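Local coordinates for protein profilin II (Acanthamoeba castellanii, PDB 1F2K) that binds monomeric actin, blocking its polymerization at high concentration and enhancing it at low, and also binds PIP2 and poly-L-proline, at residues 64-76 with 79-91. Sequence-based numbering, arbitrary orientation.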
ATOM      1  N   GLY A  64       7.038   1.736  10.972  1.00 53.06           N
ATOM      2  CA  GLY A  64       8.046   1.089  11.790  1.00 50.51           C
ATOM      3  C   GLY A  64       8.757  -0.086  11.168  1.00 53.38           C
ATOM      4  O   GLY A  64       9.985  -0.173  11.286  1.00 65.63           O
ATOM      5  N   THR A  65       8.005  -0.988  10.532  1.00 51.01           N
ATOM      6  CA  THR A  65       8.570  -2.181   9.879  1.00 42.32           C
ATOM      7  C   THR A  65       9.299  -1.747   8.626  1.00 39.33           C
ATOM      8  O   THR A  65       8.957  -0.714   8.050  1.00 41.96           O
ATOM      9  CB  THR A  65       7.478  -3.182   9.462  1.00 26.85           C
ATOM     10  OG1 THR A  65       6.817  -3.698  10.627  1.00 40.93           O
ATOM     11  CG2 THR A  65       8.078  -4.311   8.701  1.00 49.17           C
ATOM     12  N   ARG A  66      10.314  -2.525   8.246  1.00 41.67           N
ATOM     13  CA  ARG A  66      11.139  -2.287   7.056  1.00 42.87           C
ATOM     14  C   ARG A  66      10.789  -3.393   6.067  1.00 46.63           C
ATOM     15  O   ARG A  66      10.492  -4.545   6.471  1.00 41.74           O
ATOM     16  CB  ARG A  66      12.636  -2.397   7.390  1.00 46.50           C
ATOM     17  CG  ARG A  66      13.573  -2.200   6.178  1.00 54.38           C
ATOM     18  CD  ARG A  66      13.665  -0.734   5.782  1.00 48.73           C
ATOM     19  NE  ARG A  66      14.881  -0.388   5.034  1.00 48.55           N
ATOM     20  CZ  ARG A  66      15.210   0.863   4.692  1.00 51.34           C
ATOM     21  NH1 ARG A  66      14.431   1.877   5.033  1.00 63.81           N
ATOM     22  NH2 ARG A  66      16.292   1.112   3.964  1.00 55.88           N
ATOM     23  N   TYR A  67      10.852  -3.070   4.775  1.00 44.11           N
ATOM     24  CA  TYR A  67      10.494  -4.050   3.758  1.00 39.35           C
ATOM     25  C   TYR A  67      11.510  -4.168   2.623  1.00 36.05           C
ATOM     26  O   TYR A  67      12.322  -3.280   2.380  1.00 37.33           O
ATOM     27  CB  TYR A  67       9.103  -3.710   3.182  1.00 28.93           C
ATOM     28  CG  TYR A  67       7.922  -3.896   4.162  1.00 25.62           C
ATOM     29  CD1 TYR A  67       7.303  -5.129   4.338  1.00 27.70           C
ATOM     30  CD2 TYR A  67       7.418  -2.809   4.888  1.00 27.69           C
ATOM     31  CE1 TYR A  67       6.192  -5.264   5.206  1.00 21.76           C
ATOM     32  CE2 TYR A  67       6.355  -2.934   5.748  1.00 34.45           C
ATOM     33  CZ  TYR A  67       5.732  -4.163   5.898  1.00 28.71           C
ATOM     34  OH  TYR A  67       4.625  -4.256   6.711  1.00 23.32           O
ATOM     35  N   VAL A  68      11.446  -5.297   1.939  1.00 44.81           N
ATOM     36  CA  VAL A  68      12.317  -5.575   0.820  1.00 44.59           C
ATOM     37  C   VAL A  68      11.474  -5.609  -0.450  1.00 49.01           C
ATOM     38  O   VAL A  68      10.441  -6.300  -0.549  1.00 41.69           O
ATOM     39  CB  VAL A  68      13.068  -6.924   1.060  1.00 55.03           C
ATOM     40  CG1 VAL A  68      13.801  -7.403  -0.220  1.00 33.53           C
ATOM     41  CG2 VAL A  68      14.056  -6.725   2.231  1.00 39.15           C
ATOM     42  N   THR A  69      11.933  -4.848  -1.426  1.00 45.50           N
ATOM     43  CA  THR A  69      11.249  -4.726  -2.696  1.00 35.04           C
ATOM     44  C   THR A  69      11.196  -5.997  -3.545  1.00 39.35           C
ATOM     45  O   THR A  69      12.230  -6.469  -4.028  1.00 46.80           O
ATOM     46  CB  THR A  69      11.906  -3.613  -3.479  1.00 26.18           C
ATOM     47  OG1 THR A  69      12.149  -2.522  -2.589  1.00 29.27           O
ATOM     48  CG2 THR A  69      11.030  -3.146  -4.649  1.00 41.22           C
ATOM     49  N   ILE A  70       9.998  -6.550  -3.724  1.00 40.12           N
ATOM     50  CA  ILE A  70       9.833  -7.736  -4.558  1.00 36.70           C
ATOM     51  C   ILE A  70       9.437  -7.249  -5.933  1.00 45.29           C
ATOM     52  O   ILE A  70       9.972  -7.719  -6.937  1.00 51.51           O
ATOM     53  CB  ILE A  70       8.654  -8.614  -4.187  1.00 39.24           C
ATOM     54  CG1 ILE A  70       8.623  -8.920  -2.716  1.00 49.04           C
ATOM     55  CG2 ILE A  70       8.742  -9.912  -4.936  1.00 50.55           C
ATOM     56  CD1 ILE A  70       7.333  -9.684  -2.393  1.00 38.18           C
ATOM     57  N   ARG A  71       8.447  -6.346  -5.969  1.00 45.72           N
ATOM     58  CA  ARG A  71       7.944  -5.804  -7.229  1.00 29.98           C
ATOM     59  C   ARG A  71       8.047  -4.288  -7.262  1.00 38.00           C
ATOM     60  O   ARG A  71       7.860  -3.646  -6.239  1.00 35.96           O
ATOM     61  CB  ARG A  71       6.474  -6.182  -7.454  1.00 31.42           C
ATOM     62  CG  ARG A  71       5.957  -5.653  -8.795  1.00 20.43           C
ATOM     63  CD  ARG A  71       4.457  -5.517  -8.932  1.00 24.08           C
ATOM     64  NE  ARG A  71       3.746  -6.777  -9.108  1.00 25.89           N
ATOM     65  CZ  ARG A  71       2.768  -6.996  -9.995  1.00 24.56           C
ATOM     66  NH1 ARG A  71       2.362  -6.045 -10.811  1.00 28.34           N
ATOM     67  NH2 ARG A  71       2.177  -8.182 -10.065  1.00 32.81           N
ATOM     68  N   ALA A  72       8.365  -3.705  -8.425  1.00 32.87           N
ATOM     69  CA  ALA A  72       8.397  -2.250  -8.505  1.00 29.92           C
ATOM     70  C   ALA A  72       8.224  -1.711  -9.925  1.00 37.20           C
ATOM     71  O   ALA A  72       9.169  -1.686 -10.702  1.00 43.43           O
ATOM     72  CB  ALA A  72       9.672  -1.710  -7.887  1.00 26.86           C
ATOM     73  N   ASP A  73       7.008  -1.296 -10.282  1.00 38.37           N
ATOM     74  CA  ASP A  73       6.786  -0.724 -11.607  1.00 37.20           C
ATOM     75  C   ASP A  73       6.075   0.622 -11.509  1.00 34.19           C
ATOM     76  O   ASP A  73       6.052   1.235 -10.446  1.00 40.00           O
ATOM     77  CB  ASP A  73       6.019  -1.679 -12.504  1.00 36.45           C
ATOM     78  CG  ASP A  73       4.778  -2.188 -11.864  1.00 53.55           C
ATOM     79  OD1 ASP A  73       3.809  -1.397 -11.635  1.00 48.79           O
ATOM     80  OD2 ASP A  73       4.798  -3.399 -11.588  1.00 35.82           O
ATOM     81  N   ASP A  74       5.501   1.111 -12.593  1.00 24.01           N
ATOM     82  CA  ASP A  74       4.887   2.419 -12.475  1.00 32.88           C
ATOM     83  C   ASP A  74       3.496   2.411 -11.923  1.00 27.94           C
ATOM     84  O   ASP A  74       2.845   3.450 -11.853  1.00 32.00           O
ATOM     85  CB  ASP A  74       4.963   3.221 -13.797  1.00 36.17           C
ATOM     86  CG  ASP A  74       4.434   2.464 -14.986  1.00 55.31           C
ATOM     87  OD1 ASP A  74       4.877   1.303 -15.192  1.00 65.31           O
ATOM     88  OD2 ASP A  74       3.582   3.037 -15.721  1.00 62.28           O
ATOM     89  N   ARG A  75       3.050   1.237 -11.493  1.00 33.75           N
ATOM     90  CA  ARG A  75       1.726   1.111 -10.896  1.00 29.90           C
ATOM     91  C   ARG A  75       1.784   0.426  -9.537  1.00 28.30           C
ATOM     92  O   ARG A  75       1.075   0.826  -8.609  1.00 24.07           O
ATOM     93  CB  ARG A  75       0.774   0.339 -11.812  1.00 29.38           C
ATOM     94  CG  ARG A  75      -0.463  -0.130 -11.105  1.00 28.47           C
ATOM     95  CD  ARG A  75      -1.556  -0.617 -12.059  1.00 33.83           C
ATOM     96  NE  ARG A  75      -2.494  -1.466 -11.338  1.00 21.54           N
ATOM     97  CZ  ARG A  75      -3.795  -1.460 -11.531  1.00 25.51           C
ATOM     98  NH1 ARG A  75      -4.351  -0.637 -12.423  1.00 29.62           N
ATOM     99  NH2 ARG A  75      -4.544  -2.300 -10.845  1.00 29.00           N
ATOM    100  N   SER A  76       2.652  -0.585  -9.414  1.00 34.73           N
ATOM    101  CA  SER A  76       2.734  -1.346  -8.169  1.00 31.57           C
ATOM    102  C   SER A  76       4.085  -1.451  -7.472  1.00 31.92           C
ATOM    103  O   SER A  76       5.149  -1.485  -8.094  1.00 34.10           O
ATOM    104  CB  SER A  76       2.193  -2.752  -8.433  1.00 34.21           C
ATOM    105  OG  SER A  76       0.982  -2.717  -9.207  1.00 27.26           O
ATOM    106  N   GLY A  79       6.369  -5.125  -1.095  1.00 31.87           N
ATOM    107  CA  GLY A  79       7.471  -5.428  -0.205  1.00 37.13           C
ATOM    108  C   GLY A  79       7.162  -6.734   0.518  1.00 44.54           C
ATOM    109  O   GLY A  79       6.011  -7.181   0.548  1.00 41.34           O
ATOM    110  N   LYS A  80       8.186  -7.395   1.057  1.00 53.04           N
ATOM    111  CA  LYS A  80       7.954  -8.624   1.821  1.00 50.17           C
ATOM    112  C   LYS A  80       8.915  -8.662   2.997  1.00 47.70           C
ATOM    113  O   LYS A  80       9.980  -8.019   2.962  1.00 51.70           O
ATOM    114  CB  LYS A  80       8.084  -9.890   0.953  1.00 44.71           C
ATOM    115  CG  LYS A  80       9.471 -10.449   0.766  1.00 49.66           C
ATOM    116  CD  LYS A  80       9.478 -11.981   0.560  1.00 46.31           C
ATOM    117  CE  LYS A  80       8.690 -12.428  -0.689  1.00 58.33           C
ATOM    118  NZ  LYS A  80       8.904 -13.869  -1.111  1.00 55.27           N
ATOM    119  N   LYS A  81       8.490  -9.347   4.056  1.00 49.16           N
ATOM    120  CA  LYS A  81       9.262  -9.502   5.298  1.00 45.19           C
ATOM    121  C   LYS A  81       8.826 -10.824   5.898  1.00 46.78           C
ATOM    122  O   LYS A  81       7.888 -10.877   6.703  1.00 49.62           O
ATOM    123  CB  LYS A  81       8.948  -8.400   6.312  1.00 45.49           C
ATOM    124  CG  LYS A  81       9.636  -8.646   7.658  1.00 50.58           C
ATOM    125  CD  LYS A  81       9.236  -7.643   8.737  1.00 51.68           C
ATOM    126  CE  LYS A  81      10.076  -7.795  10.023  1.00 49.28           C
ATOM    127  NZ  LYS A  81       9.471  -7.028  11.180  1.00 56.06           N
ATOM    128  N   GLY A  82       9.512 -11.892   5.515  1.00 45.50           N
ATOM    129  CA  GLY A  82       9.130 -13.187   6.030  1.00 52.53           C
ATOM    130  C   GLY A  82       7.731 -13.506   5.516  1.00 49.80           C
ATOM    131  O   GLY A  82       7.422 -13.223   4.370  1.00 51.88           O
ATOM    132  N   SER A  83       6.890 -14.087   6.363  1.00 48.19           N
ATOM    133  CA  SER A  83       5.544 -14.451   5.977  1.00 54.62           C
ATOM    134  C   SER A  83       4.649 -13.229   5.698  1.00 57.80           C
ATOM    135  O   SER A  83       3.625 -13.329   4.994  1.00 52.19           O
ATOM    136  CB  SER A  83       4.929 -15.310   7.074  1.00 53.77           C
ATOM    137  OG  SER A  83       5.378 -16.645   6.960  1.00 66.61           O
ATOM    138  N   ALA A  84       5.059 -12.087   6.252  1.00 53.92           N
ATOM    139  CA  ALA A  84       4.353 -10.821   6.098  1.00 43.96           C
ATOM    140  C   ALA A  84       4.727 -10.093   4.801  1.00 44.75           C
ATOM    141  O   ALA A  84       5.452 -10.634   3.925  1.00 48.23           O
ATOM    142  CB  ALA A  84       4.624  -9.921   7.308  1.00 35.30           C
ATOM    143  N   GLY A  85       4.181  -8.883   4.672  1.00 41.29           N
ATOM    144  CA  GLY A  85       4.428  -8.047   3.509  1.00 33.41           C
ATOM    145  C   GLY A  85       3.411  -6.938   3.325  1.00 34.59           C
ATOM    146  O   GLY A  85       2.438  -6.812   4.068  1.00 39.97           O
ATOM    147  N   VAL A  86       3.629  -6.127   2.308  1.00 38.95           N
ATOM    148  CA  VAL A  86       2.739  -5.019   2.042  1.00 35.47           C
ATOM    149  C   VAL A  86       2.518  -4.890   0.554  1.00 39.64           C
ATOM    150  O   VAL A  86       3.476  -4.986  -0.237  1.00 31.76           O
ATOM    151  CB  VAL A  86       3.352  -3.705   2.553  1.00 36.55           C
ATOM    152  CG1 VAL A  86       4.684  -3.477   1.901  1.00 29.52           C
ATOM    153  CG2 VAL A  86       2.428  -2.540   2.247  1.00 29.85           C
ATOM    154  N   ILE A  87       1.256  -4.696   0.162  1.00 34.69           N
ATOM    155  CA  ILE A  87       0.924  -4.504  -1.260  1.00 30.21           C
ATOM    156  C   ILE A  87       0.595  -3.023  -1.461  1.00 31.04           C
ATOM    157  O   ILE A  87      -0.312  -2.516  -0.788  1.00 29.96           O
ATOM    158  CB  ILE A  87      -0.327  -5.302  -1.658  1.00 21.80           C
ATOM    159  CG1 ILE A  87      -0.158  -6.777  -1.303  1.00 34.40           C
ATOM    160  CG2 ILE A  87      -0.577  -5.165  -3.109  1.00 25.06           C
ATOM    161  CD1 ILE A  87       0.884  -7.517  -2.102  1.00 24.56           C
ATOM    162  N   THR A  88       1.322  -2.297  -2.314  1.00 29.99           N
ATOM    163  CA  THR A  88       0.927  -0.890  -2.517  1.00 27.31           C
ATOM    164  C   THR A  88       0.689  -0.738  -3.977  1.00 19.36           C
ATOM    165  O   THR A  88       1.366  -1.363  -4.760  1.00 28.19           O
ATOM    166  CB  THR A  88       1.956   0.148  -2.046  1.00 15.87           C
ATOM    167  OG1 THR A  88       3.081   0.149  -2.920  1.00 32.33           O
ATOM    168  CG2 THR A  88       2.376  -0.161  -0.621  1.00 22.95           C
ATOM    169  N   VAL A  89      -0.320   0.055  -4.317  1.00 22.99           N
ATOM    170  CA  VAL A  89      -0.724   0.311  -5.698  1.00 23.73           C
ATOM    171  C   VAL A  89      -1.033   1.780  -5.855  1.00 27.03           C
ATOM    172  O   VAL A  89      -1.587   2.399  -4.920  1.00 33.36           O
ATOM    173  CB  VAL A  89      -1.988  -0.464  -6.070  1.00 23.88           C
ATOM    174  CG1 VAL A  89      -2.272  -0.328  -7.587  1.00 12.15           C
ATOM    175  CG2 VAL A  89      -1.833  -1.893  -5.676  1.00 20.62           C
ATOM    176  N   LYS A  90      -0.674   2.314  -7.030  1.00 25.83           N
ATOM    177  CA  LYS A  90      -0.854   3.724  -7.367  1.00 24.68           C
ATOM    178  C   LYS A  90      -2.012   4.064  -8.286  1.00 29.46           C
ATOM    179  O   LYS A  90      -2.105   3.535  -9.419  1.00 27.01           O
ATOM    180  CB  LYS A  90       0.415   4.269  -8.008  1.00 29.90           C
ATOM    181  CG  LYS A  90       0.305   5.717  -8.511  1.00 15.12           C
ATOM    182  CD  LYS A  90       1.691   6.162  -8.976  1.00 27.62           C
ATOM    183  CE  LYS A  90       1.738   7.553  -9.607  1.00 25.92           C
ATOM    184  NZ  LYS A  90       3.149   8.003  -9.837  1.00 31.95           N
ATOM    185  N   THR A  91      -2.898   4.946  -7.815  1.00 23.70           N
ATOM    186  CA  THR A  91      -4.031   5.376  -8.658  1.00 21.33           C
ATOM    187  C   THR A  91      -3.718   6.789  -9.169  1.00 27.89           C
ATOM    188  O   THR A  91      -2.628   7.318  -8.935  1.00 20.02           O
ATOM    189  CB  THR A  91      -5.314   5.421  -7.880  1.00 15.82           C
ATOM    190  OG1 THR A  91      -5.253   6.474  -6.914  1.00 17.08           O
ATOM    191  CG2 THR A  91      -5.505   4.111  -7.145  1.00 12.12           C
TER
HETATM  192  O   HOH W   1       6.615  -6.526  12.319  1.00 45.82           O
HETATM  193  O   HOH W   2       3.972   6.213 -11.955  1.00 23.22           O
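Thr-65 opens the contact by laying its methyl against the extended chain of Lys-81, Thr-65 CG2 to Lys-81 CD 3.5 Å, while water 1 accepts from NZ and is weakly bonded to OG1. The same methyl lies over one face of the Tyr-67 ring, toward its rim. Over the centre of the opposite face stands CG1 of Val-86, a CH-pi contact 3.8 Å from the centroid and 7° off the normal; chi1 of 58° tucks this methyl between the valine's own backbone N and carbonyl. Gly-79, without a side chain, leaves room for Tyr-67 CB. The ring thus spans strand 76-81 to meet strand 84-90. Val-68 and Lys-80 form an antiparallel hydrogen-bonded pair, and Val-68 O also receives a CA-H...O contact from Gly-79. Beyond it, Ile-70 and Arg-71 make a classic beta bulge opposite Tyr-78, and Ile-70 CD1 presses on Lys-80 CB at 3.4 Å, the two side chains crossing at about a right angle. In the following turn Asp-73 OD1 grips two amides, Arg-75 N through its anti lone pair, an Asx turn, and Ser-76 N from above the carboxylate plane. Water 2 joins Asp-74 O to Lys-90 NZ. Arg-75 O accepts from Lys-90 N (2.8 Å), and the Arg-75 chain runs beside Val-89 toward salt bridges with Asp-118 and Glu-114, near the actin-binding site Lys-115. Hairpin 65-72/76-81 thus meets strand 84-90, reached through a type II' turn from Lys-81 to Ala-84, with helix 106-121 packed on Val-89, helix 39-50 on Thr-88, and strand 94-100 next to Val-86.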